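Anaphase-promoting complex subunit CUT9 (Schizosaccharomyces pombe, PDB 2XPI) serves as a TPR-repeat subunit of the anaphase-promoting complex, the ubiquitin ligase that controls progression through mitosis and the G1 phase. Local coordinates at residues Thr375-Ala378 against Val379-Tyr383; Ile556-Val559 against Tyr560-Lys563; Asp293-Ser296 against Ser297-Gly300. All blocks are in the same frame, centred on the assembly; numbering follows the deposited sequence.

The three contacts are local, each made along one helix or at its end. Along the chain they run in series: contact 3, then contact 1, then contact 2. Contact 3 joins 293-296, in TPR 6, to the loop that follows. Contact 1 lies within helix 373-385 of TPR 9. Contact 2 lies in the later part of helix 550-562 in TPR 14. Their centres are about 35 Å (1 and 3), about 44 Å (1 and 2) and about 60 Å (2 and 3) apart, and none touches another. They therefore sample well-separated turns of an all-helical repeat array. Contact 3 lies among repeats 1-7, which mediate homodimerization, and meets the second subunit. Contacts 1 and 2 each reach a chain of another protein.

Contact 1: Thr375-Ala378 against Val379-Tyr383; sequences TWLA and VGIYY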
loop_
_atom_site.group_PDB
_atom_site.type_symbol
_atom_site.label_atom_id
_atom_site.label_comp_id
_atom_site.label_asym_id
_atom_site.label_seq_id
_atom_site.Cartn_x
_atom_site.Cartn_y
_atom_site.Cartn_z
ATOM N N THR A 375 -13.243 15.303 -3.778
ATOM C CA THR A 375 -13.532 15.811 -2.445
ATOM C C THR A 375 -13.430 17.321 -2.430
ATOM O O THR A 375 -14.285 18.000 -1.868
ATOM C CB THR A 375 -12.604 15.226 -1.392
ATOM O OG1 THR A 375 -12.988 13.871 -1.171
ATOM C CG2 THR A 375 -12.730 15.993 -0.076
ATOM N N TRP A 376 -12.400 17.847 -3.077
ATOM C CA TRP A 376 -12.174 19.283 -3.044
ATOM C C TRP A 376 -12.979 20.048 -4.093
ATOM O O TRP A 376 -13.210 21.231 -3.936
ATOM C CB TRP A 376 -10.685 19.588 -3.041
ATOM C CG TRP A 376 -10.025 18.792 -1.939
ATOM C CD1 TRP A 376 -9.341 17.628 -2.077
ATOM C CD2 TRP A 376 -10.063 19.066 -0.536
ATOM N NE1 TRP A 376 -8.918 17.173 -0.858
ATOM C CE2 TRP A 376 -9.355 18.035 0.109
ATOM C CE3 TRP A 376 -10.619 20.087 0.240
ATOM C CZ2 TRP A 376 -9.176 17.999 1.487
ATOM C CZ3 TRP A 376 -10.446 20.046 1.616
ATOM C CH2 TRP A 376 -9.723 19.015 2.222
ATOM N N LEU A 377 -13.449 19.351 -5.124
ATOM C CA LEU A 377 -14.459 19.902 -6.024
ATOM C C LEU A 377 -15.689 20.237 -5.203
ATOM O O LEU A 377 -16.287 21.289 -5.378
ATOM C CB LEU A 377 -14.827 18.886 -7.099
ATOM C CG LEU A 377 -15.479 19.210 -8.462
ATOM C CD1 LEU A 377 -16.832 18.559 -8.562
ATOM C CD2 LEU A 377 -15.546 20.679 -8.850
ATOM N N ALA A 378 -16.053 19.340 -4.290
ATOM C CA ALA A 378 -17.261 19.506 -3.483
ATOM C C ALA A 378 -17.129 20.673 -2.491
ATOM O O ALA A 378 -18.060 21.476 -2.322
ATOM C CB ALA A 378 -17.610 18.208 -2.759
ATOM N N VAL A 379 -15.978 20.760 -1.834
ATOM C CA VAL A 379 -15.707 21.890 -0.950
ATOM C C VAL A 379 -15.810 23.214 -1.723
ATOM O O VAL A 379 -16.354 24.177 -1.219
ATOM C CB VAL A 379 -14.333 21.768 -0.277
ATOM C CG1 VAL A 379 -14.029 22.995 0.514
ATOM C CG2 VAL A 379 -14.309 20.565 0.638
ATOM N N GLY A 380 -15.321 23.236 -2.959
ATOM C CA GLY A 380 -15.333 24.435 -3.761
ATOM C C GLY A 380 -16.736 24.830 -4.175
ATOM O O GLY A 380 -17.116 25.995 -4.060
ATOM N N ILE A 381 -17.510 23.867 -4.666
ATOM C CA ILE A 381 -18.860 24.141 -5.135
ATOM C C ILE A 381 -19.690 24.709 -4.003
ATOM O O ILE A 381 -20.518 25.589 -4.217
ATOM C CB ILE A 381 -19.533 22.886 -5.721
ATOM C CG1 ILE A 381 -18.889 22.543 -7.066
ATOM C CG2 ILE A 381 -21.053 23.108 -5.895
ATOM C CD1 ILE A 381 -19.325 21.225 -7.630
ATOM N N TYR A 382 -19.434 24.220 -2.790
ATOM C CA TYR A 382 -20.115 24.735 -1.609
ATOM C C TYR A 382 -19.806 26.194 -1.363
ATOM O O TYR A 382 -20.715 26.987 -1.165
ATOM C CB TYR A 382 -19.749 23.968 -0.348
ATOM C CG TYR A 382 -20.184 24.741 0.862
ATOM C CD1 TYR A 382 -21.529 24.973 1.104
ATOM C CD2 TYR A 382 -19.257 25.279 1.743
ATOM C CE1 TYR A 382 -21.949 25.694 2.194
ATOM C CE2 TYR A 382 -19.665 26.017 2.850
ATOM C CZ TYR A 382 -21.017 26.218 3.065
ATOM O OH TYR A 382 -21.442 26.939 4.155
ATOM N N TYR A 383 -18.525 26.546 -1.339
ATOM C CA TYR A 383 -18.155 27.943 -1.171
ATOM C C TYR A 383 -18.754 28.783 -2.295
ATOM O O TYR A 383 -18.862 30.000 -2.182
ATOM C CB TYR A 383 -16.641 28.113 -1.050
ATOM C CG TYR A 383 -16.154 27.661 0.300
ATOM C CD1 TYR A 383 -16.669 28.229 1.460
ATOM C CD2 TYR A 383 -15.205 26.651 0.428
ATOM C CE1 TYR A 383 -16.253 27.814 2.713
ATOM C CE2 TYR A 383 -14.773 26.228 1.681
ATOM C CZ TYR A 383 -15.304 26.814 2.822
ATOM O OH TYR A 383 -14.891 26.418 4.077
#
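W376 and V379 lie side by side on one face of helix 373-385. Both side chains point the same way. V379 CG2 meets the outer ring of the indole obliquely, 3.7 Å from W376 CE3. The valine has CG1 opposite its own backbone N (chi1 175°), which leaves CG2 on the N side, turned back toward W376. The methyl T375 CG2 lies over the centre of the indole, 3.9 Å above its plane. The ring is fixed further by W376 NE1, which bonds to the carbonyl of P370, and by a cation-pi contact with K398. A second apolar pair sits elsewhere on the helix. L377 and I381 approach at a slant, with L377 CD1 3.8 Å from I381 CD1. I381 carries CG1 on the side of its backbone N (chi1 -72°), and CG1 rests 3.3 Å from L377 O. Four backbone bonds, each from N to the carbonyl four residues earlier, hold this part of the helix, among them I381 N to L377 O at 2.9 Å. The chemistry is thus divided. Four backbone N-H groups are spent on carbonyls within the helix, and apolar side chains pack against helices 342-352, 355-368 and 389-402.

Contact 2: Ile556-Val559 against Tyr560-Lys563; sequences IALV and YLHK
Y560 packs one turn along the helix from I556, and the two side chains run side by side. The branch methyl I556 CG2 reaches the ring at Y560 CE2, 3.4 Å away. With I556 CG1 beside the backbone N (chi1 -69°), CG2 stands anti to that N and faces the tyrosine. Y560 N also bonds to I556 O at 2.9 Å. With an alanine in place of Y560, I556 CG2 would probably lose its aromatic neighbour, and a gap is likely to open toward I536, L568 and A569.

The carbonyl of V559 takes two donors. V559 O accepts K563 N at 2.9 Å in a fairly straight bond (154° at the hydrogen), and H562 N adds a weak bond to the same oxygen. V559 CG1 lies 3.9 Å from K563 CD, where the lysine chain crosses it before bending at its last two torsions. The lysine amine goes on to a salt bridge with D533.

L558 runs alongside H562, with L558 CD1 3.5 Å from H562 CE1. The imidazole has partners beyond the two segments: it meets the ring of Y532 nearly in parallel and makes an edge-to-face contact with an aromatic side chain of another protein.

The stretch belongs to helix 550-562, in TPR 14, and sits among three helices. I556, V559 and Y560 face helix 532-545, I556, A557 and Y560 touch helix 566-579, and L558 and V559 rest on R527 of helix 516-528.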
loop_
_atom_site.group_PDB
_atom_site.type_symbol
_atom_site.label_atom_id
_atom_site.label_comp_id
_atom_site.label_asym_id
_atom_site.label_seq_id
_atom_site.Cartn_x
_atom_site.Cartn_y
_atom_site.Cartn_z
ATOM N N ILE A 556 -36.643 50.719 -16.732
ATOM C CA ILE A 556 -38.088 50.932 -16.765
ATOM C C ILE A 556 -38.445 52.424 -16.830
ATOM O O ILE A 556 -39.344 52.832 -17.577
ATOM C CB ILE A 556 -38.761 50.249 -15.547
ATOM C CG1 ILE A 556 -38.676 48.727 -15.690
ATOM C CG2 ILE A 556 -40.205 50.616 -15.423
ATOM C CD1 ILE A 556 -39.239 48.005 -14.514
ATOM N N ALA A 557 -37.728 53.231 -16.057
ATOM C CA ALA A 557 -37.898 54.676 -16.088
ATOM C C ALA A 557 -37.505 55.227 -17.469
ATOM O O ALA A 557 -38.256 55.977 -18.100
ATOM C CB ALA A 557 -37.077 55.327 -14.982
ATOM N N LEU A 558 -36.335 54.836 -17.955
ATOM C CA LEU A 558 -35.954 55.255 -19.283
ATOM C C LEU A 558 -37.114 55.010 -20.249
ATOM O O LEU A 558 -37.444 55.866 -21.074
ATOM C CB LEU A 558 -34.686 54.552 -19.759
ATOM C CG LEU A 558 -34.271 54.985 -21.164
ATOM C CD1 LEU A 558 -34.354 56.524 -21.323
ATOM C CD2 LEU A 558 -32.880 54.473 -21.491
ATOM N N VAL A 559 -37.744 53.848 -20.153
ATOM C CA VAL A 559 -38.853 53.569 -21.047
ATOM C C VAL A 559 -40.035 54.512 -20.770
ATOM O O VAL A 559 -40.629 55.058 -21.703
ATOM C CB VAL A 559 -39.287 52.097 -20.977
ATOM C CG1 VAL A 559 -40.597 51.897 -21.698
ATOM C CG2 VAL A 559 -38.227 51.228 -21.582
ATOM N N TYR A 560 -40.356 54.720 -19.495
ATOM C CA TYR A 560 -41.516 55.525 -19.134
ATOM C C TYR A 560 -41.436 56.947 -19.664
ATOM O O TYR A 560 -42.414 57.473 -20.212
ATOM C CB TYR A 560 -41.797 55.510 -17.623
ATOM C CG TYR A 560 -42.672 54.339 -17.261
ATOM C CD1 TYR A 560 -43.895 54.168 -17.886
ATOM C CD2 TYR A 560 -42.269 53.386 -16.334
ATOM C CE1 TYR A 560 -44.705 53.097 -17.594
ATOM C CE2 TYR A 560 -43.075 52.308 -16.038
ATOM C CZ TYR A 560 -44.298 52.170 -16.676
ATOM O OH TYR A 560 -45.129 51.106 -16.412
ATOM N N LEU A 561 -40.281 57.577 -19.519
ATOM C CA LEU A 561 -40.185 58.917 -20.051
ATOM C C LEU A 561 -40.025 58.934 -21.570
ATOM O O LEU A 561 -40.090 59.988 -22.180
ATOM C CB LEU A 561 -39.176 59.792 -19.293
ATOM C CG LEU A 561 -37.679 59.599 -19.356
ATOM C CD1 LEU A 561 -37.103 59.640 -17.944
ATOM C CD2 LEU A 561 -37.390 58.306 -20.031
ATOM N N HIS A 562 -39.866 57.766 -22.179
ATOM C CA HIS A 562 -39.993 57.659 -23.629
ATOM C C HIS A 562 -41.459 57.628 -23.997
ATOM O O HIS A 562 -41.875 58.195 -25.009
ATOM C CB HIS A 562 -39.316 56.402 -24.162
ATOM C CG HIS A 562 -37.884 56.612 -24.533
ATOM N ND1 HIS A 562 -36.867 55.804 -24.074
ATOM C CD2 HIS A 562 -37.296 57.563 -25.295
ATOM C CE1 HIS A 562 -35.715 56.242 -24.548
ATOM N NE2 HIS A 562 -35.948 57.307 -25.294
ATOM N N LYS A 563 -42.237 56.943 -23.164
ATOM C CA LYS A 563 -43.683 56.936 -23.304
ATOM C C LYS A 563 -44.247 58.298 -22.919
ATOM O O LYS A 563 -45.448 58.527 -23.033
ATOM C CB LYS A 563 -44.289 55.847 -22.428
ATOM C CG LYS A 563 -43.758 54.476 -22.745
ATOM C CD LYS A 563 -44.167 53.475 -21.677
ATOM C CE LYS A 563 -45.666 53.361 -21.616
ATOM N NZ LYS A 563 -46.200 53.022 -22.954
#

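Contact 3: Asp293-Ser296 against Ser297-Gly300; sequences DYLS and SING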
loop_
_atom_site.group_PDB
_atom_site.type_symbol
_atom_site.label_atom_id
_atom_site.label_comp_id
_atom_site.label_asym_id
_atom_site.label_seq_id
_atom_site.Cartn_x
_atom_site.Cartn_y
_atom_site.Cartn_z
ATOM N N ASP A 293 -31.402 1.269 -24.686
ATOM C CA ASP A 293 -32.601 0.458 -24.657
ATOM C C ASP A 293 -32.271 -1.022 -24.488
ATOM O O ASP A 293 -32.848 -1.713 -23.642
ATOM C CB ASP A 293 -33.440 0.682 -25.907
ATOM C CG ASP A 293 -34.884 0.966 -25.574
ATOM O OD1 ASP A 293 -35.126 1.588 -24.512
ATOM O OD2 ASP A 293 -35.775 0.565 -26.360
ATOM N N TYR A 294 -31.334 -1.500 -25.298
ATOM C CA TYR A 294 -30.859 -2.865 -25.194
ATOM C C TYR A 294 -30.466 -3.206 -23.755
ATOM O O TYR A 294 -30.886 -4.234 -23.224
ATOM C CB TYR A 294 -29.682 -3.078 -26.132
ATOM C CG TYR A 294 -29.128 -4.472 -26.116
ATOM C CD1 TYR A 294 -29.930 -5.566 -26.427
ATOM C CD2 TYR A 294 -27.799 -4.704 -25.799
ATOM C CE1 TYR A 294 -29.413 -6.859 -26.425
ATOM C CE2 TYR A 294 -27.277 -5.977 -25.792
ATOM C CZ TYR A 294 -28.083 -7.052 -26.103
ATOM O OH TYR A 294 -27.549 -8.320 -26.095
ATOM N N LEU A 295 -29.678 -2.344 -23.121
ATOM C CA LEU A 295 -29.200 -2.612 -21.763
ATOM C C LEU A 295 -30.288 -2.534 -20.681
ATOM O O LEU A 295 -30.219 -3.233 -19.663
ATOM C CB LEU A 295 -28.031 -1.689 -21.413
ATOM C CG LEU A 295 -26.608 -2.172 -21.705
ATOM C CD1 LEU A 295 -26.572 -3.498 -22.450
ATOM C CD2 LEU A 295 -25.856 -1.102 -22.451
ATOM N N SER A 296 -31.288 -1.687 -20.897
ATOM C CA SER A 296 -32.428 -1.621 -19.988
ATOM C C SER A 296 -33.343 -2.847 -20.104
ATOM O O SER A 296 -34.049 -3.194 -19.155
ATOM C CB SER A 296 -33.215 -0.325 -20.191
ATOM O OG SER A 296 -32.588 0.748 -19.496
ATOM N N SER A 297 -33.319 -3.508 -21.259
ATOM C CA SER A 297 -34.063 -4.751 -21.427
ATOM C C SER A 297 -33.357 -5.944 -20.755
ATOM O O SER A 297 -33.957 -7.005 -20.572
ATOM C CB SER A 297 -34.320 -5.046 -22.913
ATOM O OG SER A 297 -33.168 -5.565 -23.555
ATOM N N ILE A 298 -32.084 -5.768 -20.400
ATOM C CA ILE A 298 -31.350 -6.789 -19.667
ATOM C C ILE A 298 -31.746 -6.711 -18.198
ATOM O O ILE A 298 -31.551 -5.690 -17.529
ATOM C CB ILE A 298 -29.819 -6.613 -19.773
ATOM C CG1 ILE A 298 -29.382 -6.439 -21.224
ATOM C CG2 ILE A 298 -29.101 -7.796 -19.141
ATOM C CD1 ILE A 298 -29.515 -7.675 -22.039
ATOM N N ASN A 299 -32.303 -7.797 -17.690
ATOM C CA ASN A 299 -32.731 -7.810 -16.309
ATOM C C ASN A 299 -31.572 -7.571 -15.343
ATOM O O ASN A 299 -30.601 -8.337 -15.319
ATOM C CB ASN A 299 -33.430 -9.125 -15.980
ATOM C CG ASN A 299 -33.760 -9.239 -14.517
ATOM O OD1 ASN A 299 -34.412 -8.356 -13.943
ATOM N ND2 ASN A 299 -33.287 -10.315 -13.886
ATOM N N GLY A 300 -31.670 -6.504 -14.554
ATOM C CA GLY A 300 -30.686 -6.254 -13.515
ATOM C C GLY A 300 -29.867 -4.998 -13.723
ATOM O O GLY A 300 -29.337 -4.419 -12.769
#
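S297 turns back on the last turn of helix 285-296 and bonds to it through both its N and its hydroxyl. S297 N bonds to D293 O at 3.0 Å, the usual helical bond. The hydroxyl adds a second bond: S297 OG donates to Y294 O at 2.7 Å. The torsion permits this, since chi1 of 78° sets OG between the backbone N and the carbonyl carbon and brings it back over the helix end. Y294 O also receives a weak bond from S297 N, at 3.2 Å. One more weak bond follows, from I298 N to L295 O at 3.2 Å. Three carbonyls of the final turn thus gain donors as the chain leaves the helix. S296 OG turns instead to the carboxylate of E292, and G300 N bonds to E302. Apolar contacts across the end are loose: L295 CD1 lies 4.2 Å from I298 CG1. Y294 and I298 both pack on R83 of the second subunit. The arrangement is a helix C-terminus with a serine hydroxyl bonded to a main-chain carbonyl. It lies at the end of TPR 6, where the chain passes into the loop before helix 305-317.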